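TlmII (Streptoalloteichus hindustanus, PDB 4HVM) is a condensation-domain protein of tallysomycin biosynthesis that probably works with nonribosomal peptide synthetases, perhaps on phosphopantetheine-bound intermediates. Local coordinates at residues A[28-33]-A[409-414]; A[228-233]-A[455-460]; A[277-282]-A[323-328]; A[336-341]-A[355-360]. All blocks are in the same frame, centred on the assembly; numbering follows the deposited sequence.

Interaction 1: A[28-33]-A[409-414]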
loop_
_atom_site.group_PDB
_atom_site.type_symbol
_atom_site.label_atom_id
_atom_site.label_comp_id
_atom_site.label_asym_id
_atom_site.label_seq_id
_atom_site.Cartn_x
_atom_site.Cartn_y
_atom_site.Cartn_z
ATOM N N ARG A 28 -9.453 -3.390 -14.064
ATOM C CA ARG A 28 -10.512 -3.131 -15.035
ATOM C C ARG A 28 -11.714 -4.061 -14.858
ATOM O O ARG A 28 -12.862 -3.653 -15.054
ATOM C CB ARG A 28 -9.961 -3.234 -16.460
ATOM C CG ARG A 28 -10.958 -2.874 -17.546
ATOM C CD ARG A 28 -10.289 -2.877 -18.910
ATOM N NE ARG A 28 -9.463 -4.065 -19.098
ATOM C CZ ARG A 28 -9.934 -5.250 -19.474
ATOM N NH1 ARG A 28 -11.231 -5.409 -19.704
ATOM N NH2 ARG A 28 -9.107 -6.278 -19.618
ATOM N N GLU A 29 -11.449 -5.308 -14.481
ATOM C CA GLU A 29 -12.512 -6.295 -14.319
ATOM C C GLU A 29 -12.864 -6.551 -12.856
ATOM O O GLU A 29 -13.794 -7.299 -12.553
ATOM C CB GLU A 29 -12.141 -7.605 -15.018
ATOM C CG GLU A 29 -12.294 -7.561 -16.532
ATOM C CD GLU A 29 -11.680 -8.768 -17.218
ATOM O OE1 GLU A 29 -12.301 -9.288 -18.169
ATOM O OE2 GLU A 29 -10.575 -9.189 -16.810
ATOM N N ALA A 30 -12.115 -5.928 -11.953
ATOM C CA ALA A 30 -12.401 -6.016 -10.529
ATOM C C ALA A 30 -13.426 -4.951 -10.163
ATOM O O ALA A 30 -13.576 -3.967 -10.890
ATOM C CB ALA A 30 -11.124 -5.824 -9.728
ATOM N N PRO A 31 -14.151 -5.147 -9.047
ATOM C CA PRO A 31 -15.034 -4.080 -8.569
ATOM C C PRO A 31 -14.251 -2.796 -8.317
ATOM O O PRO A 31 -13.179 -2.843 -7.717
ATOM C CB PRO A 31 -15.591 -4.639 -7.251
ATOM C CG PRO A 31 -14.705 -5.797 -6.899
ATOM C CD PRO A 31 -14.251 -6.353 -8.209
ATOM N N PRO A 32 -14.786 -1.658 -8.780
ATOM C CA PRO A 32 -14.111 -0.356 -8.744
ATOM C C PRO A 32 -13.634 0.048 -7.353
ATOM O O PRO A 32 -12.676 0.811 -7.234
ATOM C CB PRO A 32 -15.191 0.617 -9.244
ATOM C CG PRO A 32 -16.481 -0.126 -9.137
ATOM C CD PRO A 32 -16.136 -1.558 -9.355
ATOM N N ALA A 33 -14.287 -0.465 -6.318
ATOM C CA ALA A 33 -13.930 -0.125 -4.947
ATOM C C ALA A 33 -12.613 -0.779 -4.533
ATOM O O ALA A 33 -11.996 -0.381 -3.543
ATOM C CB ALA A 33 -15.045 -0.527 -3.997
ATOM N N THR A 409 -18.234 -12.211 -9.286
ATOM C CA THR A 409 -17.026 -12.462 -10.061
ATOM C C THR A 409 -15.822 -12.635 -9.144
ATOM O O THR A 409 -15.455 -11.726 -8.398
ATOM C CB THR A 409 -16.751 -11.333 -11.070
ATOM O OG1 THR A 409 -17.898 -11.151 -11.911
ATOM C CG2 THR A 409 -15.543 -11.672 -11.934
ATOM N N ASP A 410 -15.214 -13.815 -9.209
ATOM C CA ASP A 410 -14.055 -14.142 -8.388
ATOM C C ASP A 410 -12.780 -13.519 -8.956
ATOM O O ASP A 410 -12.327 -13.888 -10.039
ATOM C CB ASP A 410 -13.906 -15.662 -8.283
ATOM C CG ASP A 410 -12.808 -16.083 -7.323
ATOM O OD1 ASP A 410 -12.417 -15.272 -6.456
ATOM O OD2 ASP A 410 -12.346 -17.238 -7.437
ATOM N N THR A 411 -12.208 -12.572 -8.219
ATOM C CA THR A 411 -10.982 -11.905 -8.649
ATOM C C THR A 411 -9.876 -12.014 -7.600
ATOM O O THR A 411 -8.944 -11.211 -7.587
ATOM C CB THR A 411 -11.223 -10.415 -8.974
ATOM O OG1 THR A 411 -11.589 -9.710 -7.780
ATOM C CG2 THR A 411 -12.322 -10.261 -10.024
ATOM N N TRP A 412 -9.986 -13.008 -6.724
ATOM C CA TRP A 412 -8.990 -13.238 -5.682
ATOM C C TRP A 412 -7.681 -13.736 -6.293
ATOM O O TRP A 412 -7.687 -14.679 -7.083
ATOM C CB TRP A 412 -9.541 -14.239 -4.661
ATOM C CG TRP A 412 -8.556 -14.703 -3.637
ATOM C CD1 TRP A 412 -7.787 -13.925 -2.826
ATOM C CD2 TRP A 412 -8.256 -16.062 -3.293
ATOM N NE1 TRP A 412 -7.015 -14.714 -2.007
ATOM C CE2 TRP A 412 -7.285 -16.031 -2.274
ATOM C CE3 TRP A 412 -8.710 -17.302 -3.755
ATOM C CZ2 TRP A 412 -6.758 -17.191 -1.708
ATOM C CZ3 TRP A 412 -8.186 -18.452 -3.193
ATOM C CH2 TRP A 412 -7.220 -18.389 -2.180
ATOM N N ASP A 413 -6.564 -13.105 -5.934
ATOM C CA ASP A 413 -5.281 -13.411 -6.575
ATOM C C ASP A 413 -4.596 -14.667 -6.042
ATOM O O ASP A 413 -3.619 -15.138 -6.622
ATOM C CB ASP A 413 -4.321 -12.209 -6.536
ATOM C CG ASP A 413 -3.930 -11.797 -5.119
ATOM O OD1 ASP A 413 -4.311 -12.489 -4.152
ATOM O OD2 ASP A 413 -3.226 -10.772 -4.979
ATOM N N GLY A 414 -5.101 -15.198 -4.934
ATOM C CA GLY A 414 -4.564 -16.426 -4.379
ATOM C C GLY A 414 -3.769 -16.233 -3.104
ATOM O O GLY A 414 -3.305 -17.206 -2.506
#
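Thr-411, the residue that reaches across to Ala-30 and Pro-31, sits inside an Asx turn of its own segment. There Trp-412 N gives a weak hydrogen bond to Asp-410 OD1, 3.3 Å long and nearly straight at 166°. The other oxygen of that carboxylate, OD2, forms a salt bridge with Arg-352. Between the two segments themselves there is no hydrogen bond. The meeting is a light van der Waals touch made by both branches of Thr-411. Its methyl, CG2, lies 4.2 Å from Glu-29 O and 4.3 Å from Ala-30 CA. Its hydroxyl oxygen, OG1, lies 4.3 Å from Pro-31 CD. With chi1 at 66°, OG1 stands between the backbone N and the carbonyl carbon, while CG2 stays beside the N. This spreads the two branches along the bend formed by Glu-29, Ala-30 and Pro-31. Ala-30 is buried, but Glu-29 and Pro-31 are exposed, so the contact lies at the surface. Farther along the second segment, Gly-414 CA lies over one face of the Trp-412 indole, and Arg-435 makes a cation-pi contact with the same residue. Segment 28-33 links helix 18-27 to strand 36-44 of the five-stranded sheet. Segment 409-414 lies in the connection after helix 391-394, shortly before strand 417-424 of the six-stranded sheet, so the touch joins connections that lead into different sheets.

Interaction 2: A[228-233]-A[455-460]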
loop_
_atom_site.group_PDB
_atom_site.type_symbol
_atom_site.label_atom_id
_atom_site.label_comp_id
_atom_site.label_asym_id
_atom_site.label_seq_id
_atom_site.Cartn_x
_atom_site.Cartn_y
_atom_site.Cartn_z
ATOM N N GLN A 228 9.907 0.116 17.099
ATOM C CA GLN A 228 11.068 0.918 16.729
ATOM C C GLN A 228 12.372 0.141 16.885
ATOM O O GLN A 228 13.223 0.161 15.996
ATOM C CB GLN A 228 11.109 2.215 17.539
ATOM C CG GLN A 228 10.009 3.187 17.172
ATOM C CD GLN A 228 10.050 3.565 15.707
ATOM O OE1 GLN A 228 11.123 3.737 15.127
ATOM N NE2 GLN A 228 8.877 3.686 15.096
ATOM N N ALA A 229 12.518 -0.553 18.010
ATOM C CA ALA A 229 13.731 -1.316 18.282
ATOM C C ALA A 229 13.900 -2.444 17.272
ATOM O O ALA A 229 15.016 -2.876 16.987
ATOM C CB ALA A 229 13.701 -1.869 19.690
ATOM N N LEU A 230 12.780 -2.915 16.737
ATOM C CA LEU A 230 12.784 -3.972 15.735
ATOM C C LEU A 230 13.044 -3.392 14.349
ATOM O O LEU A 230 13.866 -3.908 13.590
ATOM C CB LEU A 230 11.447 -4.713 15.744
ATOM C CG LEU A 230 11.328 -5.929 14.830
ATOM C CD1 LEU A 230 12.118 -7.089 15.403
ATOM C CD2 LEU A 230 9.872 -6.309 14.639
ATOM N N THR A 231 12.338 -2.313 14.031
ATOM C CA THR A 231 12.451 -1.669 12.728
ATOM C C THR A 231 13.802 -0.991 12.536
ATOM O O THR A 231 14.567 -1.356 11.642
ATOM C CB THR A 231 11.335 -0.627 12.517
ATOM O OG1 THR A 231 10.067 -1.293 12.425
ATOM C CG2 THR A 231 11.590 0.179 11.245
ATOM N N GLU A 232 14.088 -0.003 13.378
ATOM C CA GLU A 232 15.336 0.741 13.289
ATOM C C GLU A 232 16.531 -0.149 13.610
ATOM O O GLU A 232 16.658 -0.655 14.727
ATOM C CB GLU A 232 15.310 1.958 14.217
ATOM N N PRO A 233 17.406 -0.351 12.618
ATOM C CA PRO A 233 18.620 -1.155 12.773
ATOM C C PRO A 233 19.768 -0.600 11.936
ATOM O O PRO A 233 19.684 0.561 11.534
ATOM C CB PRO A 233 18.193 -2.532 12.257
ATOM N N ALA A 455 9.694 -9.987 20.591
ATOM C CA ALA A 455 10.296 -9.745 21.896
ATOM C C ALA A 455 11.701 -10.327 21.952
ATOM O O ALA A 455 12.627 -9.682 22.441
ATOM C CB ALA A 455 9.434 -10.339 22.997
ATOM N N GLN A 456 11.851 -11.541 21.435
ATOM C CA GLN A 456 13.143 -12.208 21.393
ATOM C C GLN A 456 14.120 -11.465 20.488
ATOM O O GLN A 456 15.294 -11.315 20.824
ATOM C CB GLN A 456 12.978 -13.649 20.911
ATOM C CG GLN A 456 14.266 -14.440 20.885
ATOM C CD GLN A 456 14.880 -14.584 22.260
ATOM O OE1 GLN A 456 14.408 -15.370 23.082
ATOM N NE2 GLN A 456 15.938 -13.826 22.517
ATOM N N ALA A 457 13.630 -10.998 19.343
ATOM C CA ALA A 457 14.484 -10.327 18.366
ATOM C C ALA A 457 15.098 -9.040 18.907
ATOM O O ALA A 457 16.201 -8.657 18.514
ATOM C CB ALA A 457 13.712 -10.044 17.086
ATOM N N VAL A 458 14.381 -8.375 19.805
ATOM C CA VAL A 458 14.877 -7.149 20.413
ATOM C C VAL A 458 15.772 -7.474 21.606
ATOM O O VAL A 458 16.793 -6.818 21.826
ATOM C CB VAL A 458 13.718 -6.236 20.859
ATOM C CG1 VAL A 458 14.250 -4.991 21.547
ATOM C CG2 VAL A 458 12.851 -5.864 19.666
ATOM N N ALA A 459 15.391 -8.498 22.365
ATOM C CA ALA A 459 16.154 -8.907 23.539
ATOM C C ALA A 459 17.529 -9.435 23.160
ATOM O O ALA A 459 18.543 -8.966 23.676
ATOM C CB ALA A 459 15.394 -9.957 24.319
ATOM N N ASP A 460 17.551 -10.414 22.258
ATOM C CA ASP A 460 18.794 -11.026 21.797
ATOM C C ASP A 460 18.622 -11.616 20.398
ATOM O O ASP A 460 18.155 -12.745 20.241
ATOM C CB ASP A 460 19.250 -12.114 22.772
ATOM C CG ASP A 460 20.695 -12.540 22.549
ATOM O OD1 ASP A 460 21.310 -12.119 21.545
ATOM O OD2 ASP A 460 21.213 -13.306 23.386
#
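Leu-230 meets Val-458 at its base and Ala-457 at its tip. Its CB lies 4.3 Å from Val-458 CG2, the branch that also comes within 4.2 Å of Leu-230 N. From CB the chain extends with CG anti to the backbone N (chi1 -175°). The second torsion then turns CD1 toward the other helix, where it rests 3.8 Å from Ala-457 CB. The CA–CB bond of Leu-230 does not aim at that helix, so the bend in the side chain brings its end closer. The residue also packs on Phe-314, Ala-244 and Met-245, which places it in a buried apolar cluster. Phe-314 touches Ala-457 as well. Both helices pack in the half of the chain built on the six-stranded sheet, consistent with the two-lobed condensation fold of the chloramphenicol acetyltransferase type. Helix 224-231 follows strand 216-223 and helix 445-459 comes after strand 427-434, and those strands are antiparallel neighbours. Toward the surface the partner is Ala-229. Its CB points at the second helix and meets Val-458 CG1 at 3.7 Å and Val-458 CG2 at 4.1 Å. Val-458 therefore straddles this methyl with both branches, while CG2 alone continues to Leu-230. Both helices end close to the contact. Glu-232 and Asp-460 are the first residues to leave helical geometry, and Asp-460 O takes a weak hydrogen bond from Gln-456 NE2.

Interaction 3: A[277-282]-A[323-328]; sequences LSTEVD and AGFLDA
Phe-325 pushes its ring against two strand side chains, Thr-279 and Val-281, and meets them in different ways. Thr-279 and the phenylalanine side chain cross at about a right angle. The threonine methyl CG2 comes to 3.6 Å from Phe-325 CE1, reaching the ring from an oblique position. Val-281 puts its CG2 at the ring edge, near the plane, 3.8 Å from Phe-325 CZ. The two strand residues are two apart, so both point from the same side of the strand. The phenylalanine CG is anti to its backbone N (chi1 178°), which carries the ring tip away from the helix to the strand. The contact is apolar, and no hydrogen bond joins the segments. The hydroxyl of Thr-279 is used differently: OG1 is hydrogen-bonded to Val-361 O of the adjacent strand, while the methyl meets the ring. Phe-302 adds an edge-to-face ring contact with Phe-325, and Leu-243 touches it from helix 241-255. Helix 314-330 thus packs on one side of the six-stranded sheet, where strand 274-282 lies between the parallel strand 359-361 and the antiparallel edge strand 297-305.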
loop_
_atom_site.group_PDB
_atom_site.type_symbol
_atom_site.label_atom_id
_atom_site.label_comp_id
_atom_site.label_asym_id
_atom_site.label_seq_id
_atom_site.Cartn_x
_atom_site.Cartn_y
_atom_site.Cartn_z
ATOM N N LEU A 277 7.538 -14.655 -0.948
ATOM C CA LEU A 277 6.665 -13.620 -0.414
ATOM C C LEU A 277 6.498 -12.467 -1.397
ATOM O O LEU A 277 7.138 -12.432 -2.448
ATOM C CB LEU A 277 7.215 -13.076 0.907
ATOM C CG LEU A 277 7.174 -13.920 2.181
ATOM C CD1 LEU A 277 8.127 -15.112 2.138
ATOM C CD2 LEU A 277 7.482 -13.047 3.387
ATOM N N SER A 278 5.643 -11.519 -1.039
ATOM C CA SER A 278 5.456 -10.315 -1.834
ATOM C C SER A 278 5.420 -9.089 -0.929
ATOM O O SER A 278 4.753 -9.093 0.105
ATOM C CB SER A 278 4.163 -10.401 -2.646
ATOM O OG SER A 278 3.881 -9.167 -3.283
ATOM N N THR A 279 6.142 -8.044 -1.314
ATOM C CA THR A 279 6.109 -6.790 -0.570
ATOM C C THR A 279 6.211 -5.607 -1.522
ATOM O O THR A 279 6.628 -5.762 -2.669
ATOM C CB THR A 279 7.241 -6.715 0.474
ATOM O OG1 THR A 279 7.060 -5.561 1.306
ATOM C CG2 THR A 279 8.599 -6.643 -0.205
ATOM N N GLU A 280 5.834 -4.424 -1.047
ATOM C CA GLU A 280 5.891 -3.228 -1.881
ATOM C C GLU A 280 7.238 -2.519 -1.779
ATOM O O GLU A 280 7.981 -2.702 -0.815
ATOM C CB GLU A 280 4.758 -2.261 -1.529
ATOM C CG GLU A 280 3.386 -2.730 -1.977
ATOM C CD GLU A 280 2.515 -3.170 -0.821
ATOM O OE1 GLU A 280 2.420 -2.416 0.171
ATOM O OE2 GLU A 280 1.925 -4.269 -0.908
ATOM N N VAL A 281 7.546 -1.720 -2.795
ATOM C CA VAL A 281 8.763 -0.921 -2.821
ATOM C C VAL A 281 8.448 0.466 -3.365
ATOM O O VAL A 281 7.826 0.592 -4.417
ATOM C CB VAL A 281 9.846 -1.579 -3.698
ATOM C CG1 VAL A 281 10.931 -0.576 -4.060
ATOM C CG2 VAL A 281 10.443 -2.779 -2.988
ATOM N N ASP A 282 8.862 1.503 -2.642
ATOM C CA ASP A 282 8.670 2.874 -3.092
ATOM C C ASP A 282 9.831 3.250 -4.001
ATOM O O ASP A 282 10.982 3.286 -3.565
ATOM C CB ASP A 282 8.600 3.833 -1.900
ATOM C CG ASP A 282 8.070 5.204 -2.281
ATOM O OD1 ASP A 282 8.072 5.531 -3.487
ATOM O OD2 ASP A 282 7.647 5.954 -1.376
ATOM N N ALA A 323 18.815 -11.394 1.712
ATOM C CA ALA A 323 19.505 -11.921 0.539
ATOM C C ALA A 323 18.533 -12.174 -0.607
ATOM O O ALA A 323 18.864 -11.969 -1.774
ATOM C CB ALA A 323 20.254 -13.192 0.889
ATOM N N GLY A 324 17.332 -12.630 -0.270
ATOM C CA GLY A 324 16.316 -12.886 -1.270
ATOM C C GLY A 324 15.709 -11.603 -1.796
ATOM O O GLY A 324 15.449 -11.473 -2.993
ATOM N N PHE A 325 15.486 -10.650 -0.896
ATOM C CA PHE A 325 14.864 -9.381 -1.255
ATOM C C PHE A 325 15.759 -8.543 -2.159
ATOM O O PHE A 325 15.326 -8.083 -3.214
ATOM C CB PHE A 325 14.505 -8.592 0.004
ATOM C CG PHE A 325 13.909 -7.240 -0.272
ATOM C CD1 PHE A 325 12.592 -7.116 -0.691
ATOM C CD2 PHE A 325 14.661 -6.090 -0.098
ATOM C CE1 PHE A 325 12.042 -5.869 -0.938
ATOM C CE2 PHE A 325 14.117 -4.844 -0.341
ATOM C CZ PHE A 325 12.808 -4.732 -0.762
ATOM N N LEU A 326 17.005 -8.345 -1.741
ATOM C CA LEU A 326 17.953 -7.555 -2.520
ATOM C C LEU A 326 18.236 -8.191 -3.877
ATOM O O LEU A 326 18.480 -7.494 -4.860
ATOM C CB LEU A 326 19.253 -7.358 -1.742
ATOM C CG LEU A 326 19.151 -6.486 -0.494
ATOM C CD1 LEU A 326 20.471 -6.453 0.242
ATOM C CD2 LEU A 326 18.725 -5.086 -0.879
ATOM N N ASP A 327 18.202 -9.517 -3.925
ATOM C CA ASP A 327 18.396 -10.238 -5.176
ATOM C C ASP A 327 17.276 -9.905 -6.162
ATOM O O ASP A 327 17.516 -9.720 -7.357
ATOM C CB ASP A 327 18.450 -11.745 -4.914
ATOM C CG ASP A 327 19.060 -12.521 -6.068
ATOM O OD1 ASP A 327 19.827 -11.932 -6.861
ATOM O OD2 ASP A 327 18.777 -13.731 -6.174
ATOM N N ALA A 328 16.053 -9.820 -5.645
ATOM C CA ALA A 328 14.891 -9.479 -6.455
ATOM C C ALA A 328 14.914 -8.008 -6.850
ATOM O O ALA A 328 14.502 -7.648 -7.951
ATOM C CB ALA A 328 13.609 -9.803 -5.703
#

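Interaction 4: A[336-341]-A[355-360]; sequences HDVVDL and ARWDVA
Val-338 and Trp-357 make the closer half of this contact. Val-338 CG1 lies 4.0 Å from Trp-357 CH2, at the far end of the indole, and the two side chains cross obliquely. Both residues are buried, and the CA–CB bonds of both point at the opposite segment. Val-338 also packs on Leu-333, and Trp-357 on Leu-202. The looser half belongs to Val-339, which is partly exposed. Its CG2 approaches the rim of the indole near the ring plane, 4.3 Å from Trp-357 CZ2, and the residue leans on Val-353 as well. The tryptophan thus lodges its six-membered ring against two successive valines of one helical turn. Its CG is placed between the backbone N and the carbonyl carbon (chi1 49°), and the ring projects from the chain to the helix. The backbones stay well apart: the nearest CA atoms, of Val-339 and Arg-356, are 10.7 Å from each other. The indole nitrogen NE1 is hydrogen-bonded to Tyr-335 OH, so the start of the same helix holds the ring at a polar point too. Beyond the indole, Leu-341 packs on helix 185-198, and His-336 touches Phe-18 and Arg-25 of helix 18-27. Helix 335-344 thus touches both of these helices, while Trp-357 lies just before strand 359-361, an inner strand of the six-stranded sheet.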
loop_
_atom_site.group_PDB
_atom_site.type_symbol
_atom_site.label_atom_id
_atom_site.label_comp_id
_atom_site.label_asym_id
_atom_site.label_seq_id
_atom_site.Cartn_x
_atom_site.Cartn_y
_atom_site.Cartn_z
ATOM N N HIS A 336 3.535 -6.385 -12.698
ATOM C CA HIS A 336 2.602 -6.729 -13.762
ATOM C C HIS A 336 3.313 -7.463 -14.893
ATOM O O HIS A 336 2.737 -8.348 -15.523
ATOM C CB HIS A 336 1.881 -5.484 -14.285
ATOM C CG HIS A 336 2.788 -4.465 -14.900
ATOM N ND1 HIS A 336 3.140 -4.491 -16.231
ATOM C CD2 HIS A 336 3.405 -3.383 -14.368
ATOM C CE1 HIS A 336 3.941 -3.474 -16.493
ATOM N NE2 HIS A 336 4.119 -2.786 -15.380
ATOM N N ASP A 337 4.570 -7.103 -15.134
ATOM C CA ASP A 337 5.373 -7.767 -16.154
ATOM C C ASP A 337 5.758 -9.170 -15.700
ATOM O O ASP A 337 5.883 -10.082 -16.517
ATOM C CB ASP A 337 6.624 -6.952 -16.484
ATOM C CG ASP A 337 6.320 -5.749 -17.356
ATOM O OD1 ASP A 337 5.498 -5.882 -18.290
ATOM O OD2 ASP A 337 6.906 -4.672 -17.110
ATOM N N VAL A 338 5.943 -9.336 -14.393
ATOM C CA VAL A 338 6.224 -10.647 -13.818
ATOM C C VAL A 338 4.995 -11.543 -13.918
ATOM O O VAL A 338 5.097 -12.708 -14.299
ATOM C CB VAL A 338 6.676 -10.537 -12.346
ATOM C CG1 VAL A 338 6.695 -11.905 -11.687
ATOM C CG2 VAL A 338 8.046 -9.892 -12.263
ATOM N N VAL A 339 3.835 -10.984 -13.582
ATOM C CA VAL A 339 2.568 -11.710 -13.642
ATOM C C VAL A 339 2.263 -12.188 -15.059
ATOM O O VAL A 339 1.928 -13.354 -15.272
ATOM C CB VAL A 339 1.402 -10.847 -13.123
ATOM C CG1 VAL A 339 0.067 -11.426 -13.564
ATOM C CG2 VAL A 339 1.467 -10.722 -11.608
ATOM N N ASP A 340 2.387 -11.280 -16.023
ATOM C CA ASP A 340 2.195 -11.617 -17.430
ATOM C C ASP A 340 3.130 -12.747 -17.845
ATOM O O ASP A 340 2.728 -13.670 -18.553
ATOM C CB ASP A 340 2.445 -10.392 -18.315
ATOM C CG ASP A 340 1.403 -9.301 -18.119
ATOM O OD1 ASP A 340 0.268 -9.629 -17.710
ATOM O OD2 ASP A 340 1.717 -8.118 -18.378
ATOM N N LEU A 341 4.378 -12.667 -17.395
ATOM C CA LEU A 341 5.386 -13.662 -17.741
ATOM C C LEU A 341 5.057 -15.026 -17.144
ATOM O O LEU A 341 5.158 -16.050 -17.820
ATOM C CB LEU A 341 6.770 -13.205 -17.281
ATOM C CG LEU A 341 7.938 -14.130 -17.615
ATOM C CD1 LEU A 341 7.992 -14.420 -19.110
ATOM C CD2 LEU A 341 9.242 -13.515 -17.141
ATOM N N ALA A 355 -0.521 -17.336 -6.598
ATOM C CA ALA A 355 -0.563 -18.644 -5.949
ATOM C C ALA A 355 0.821 -19.145 -5.543
ATOM O O ALA A 355 0.958 -19.891 -4.573
ATOM C CB ALA A 355 -1.245 -19.656 -6.849
ATOM N N ARG A 356 1.842 -18.731 -6.289
ATOM C CA ARG A 356 3.206 -19.193 -6.048
ATOM C C ARG A 356 3.984 -18.236 -5.148
ATOM O O ARG A 356 5.133 -18.497 -4.794
ATOM C CB ARG A 356 3.945 -19.395 -7.372
ATOM C CG ARG A 356 3.231 -20.329 -8.339
ATOM C CD ARG A 356 3.277 -21.785 -7.888
ATOM N NE ARG A 356 4.413 -22.489 -8.480
ATOM C CZ ARG A 356 4.372 -23.154 -9.631
ATOM N NH1 ARG A 356 3.245 -23.228 -10.328
ATOM N NH2 ARG A 356 5.464 -23.754 -10.086
ATOM N N TRP A 357 3.353 -17.121 -4.796
ATOM C CA TRP A 357 3.891 -16.209 -3.789
ATOM C C TRP A 357 2.753 -15.663 -2.931
ATOM O O TRP A 357 2.544 -14.455 -2.843
ATOM C CB TRP A 357 4.710 -15.075 -4.426
ATOM C CG TRP A 357 4.048 -14.362 -5.579
ATOM C CD1 TRP A 357 3.107 -13.375 -5.504
ATOM C CD2 TRP A 357 4.302 -14.564 -6.975
ATOM N NE1 TRP A 357 2.749 -12.962 -6.764
ATOM C CE2 TRP A 357 3.469 -13.676 -7.684
ATOM C CE3 TRP A 357 5.148 -15.413 -7.694
ATOM C CZ2 TRP A 357 3.458 -13.614 -9.077
ATOM C CZ3 TRP A 357 5.136 -15.351 -9.076
ATOM C CH2 TRP A 357 4.297 -14.458 -9.752
ATOM N N ASP A 358 2.035 -16.579 -2.284
ATOM C CA ASP A 358 0.772 -16.265 -1.615
ATOM C C ASP A 358 0.908 -15.662 -0.216
ATOM O O ASP A 358 -0.026 -15.723 0.585
ATOM C CB ASP A 358 -0.120 -17.510 -1.560
ATOM C CG ASP A 358 0.524 -18.649 -0.799
ATOM O OD1 ASP A 358 1.751 -18.581 -0.577
ATOM O OD2 ASP A 358 -0.186 -19.608 -0.427
ATOM N N VAL A 359 2.063 -15.080 0.077
ATOM C CA VAL A 359 2.241 -14.350 1.325
ATOM C C VAL A 359 2.590 -12.898 1.029
ATOM O O VAL A 359 3.614 -12.611 0.408
ATOM C CB VAL A 359 3.345 -14.968 2.198
ATOM C CG1 VAL A 359 3.516 -14.164 3.476
ATOM C CG2 VAL A 359 3.022 -16.422 2.511
ATOM N N ALA A 360 1.733 -11.984 1.469
ATOM C CA ALA A 360 1.940 -10.566 1.208
ATOM C C ALA A 360 2.226 -9.795 2.488
ATOM O O ALA A 360 1.468 -9.873 3.452
ATOM C CB ALA A 360 0.735 -9.974 0.494
#

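How the interactions relate
Interactions 2, 3 and 4 all belong to the part of the fold built on the six-stranded sheet, and interaction 1 is a light touch between that part and the loop before strand 36-44 of the five-stranded sheet. Interactions 3 and 4 are neighbours, with centres about 12 Å apart. They share adjacent parallel strands, joined by a probable hydrogen bond from Ser-278 N to Val-359 O, and their helices follow each other in the chain. Interactions 1 and 4 touch through Gly-414 and Asp-358. Interactions 1 and 2 have centres about 37 Å apart. Their loops cross along the chain, and both enclose 3 and then 4, so segments far apart in sequence meet within one half and between the two halves.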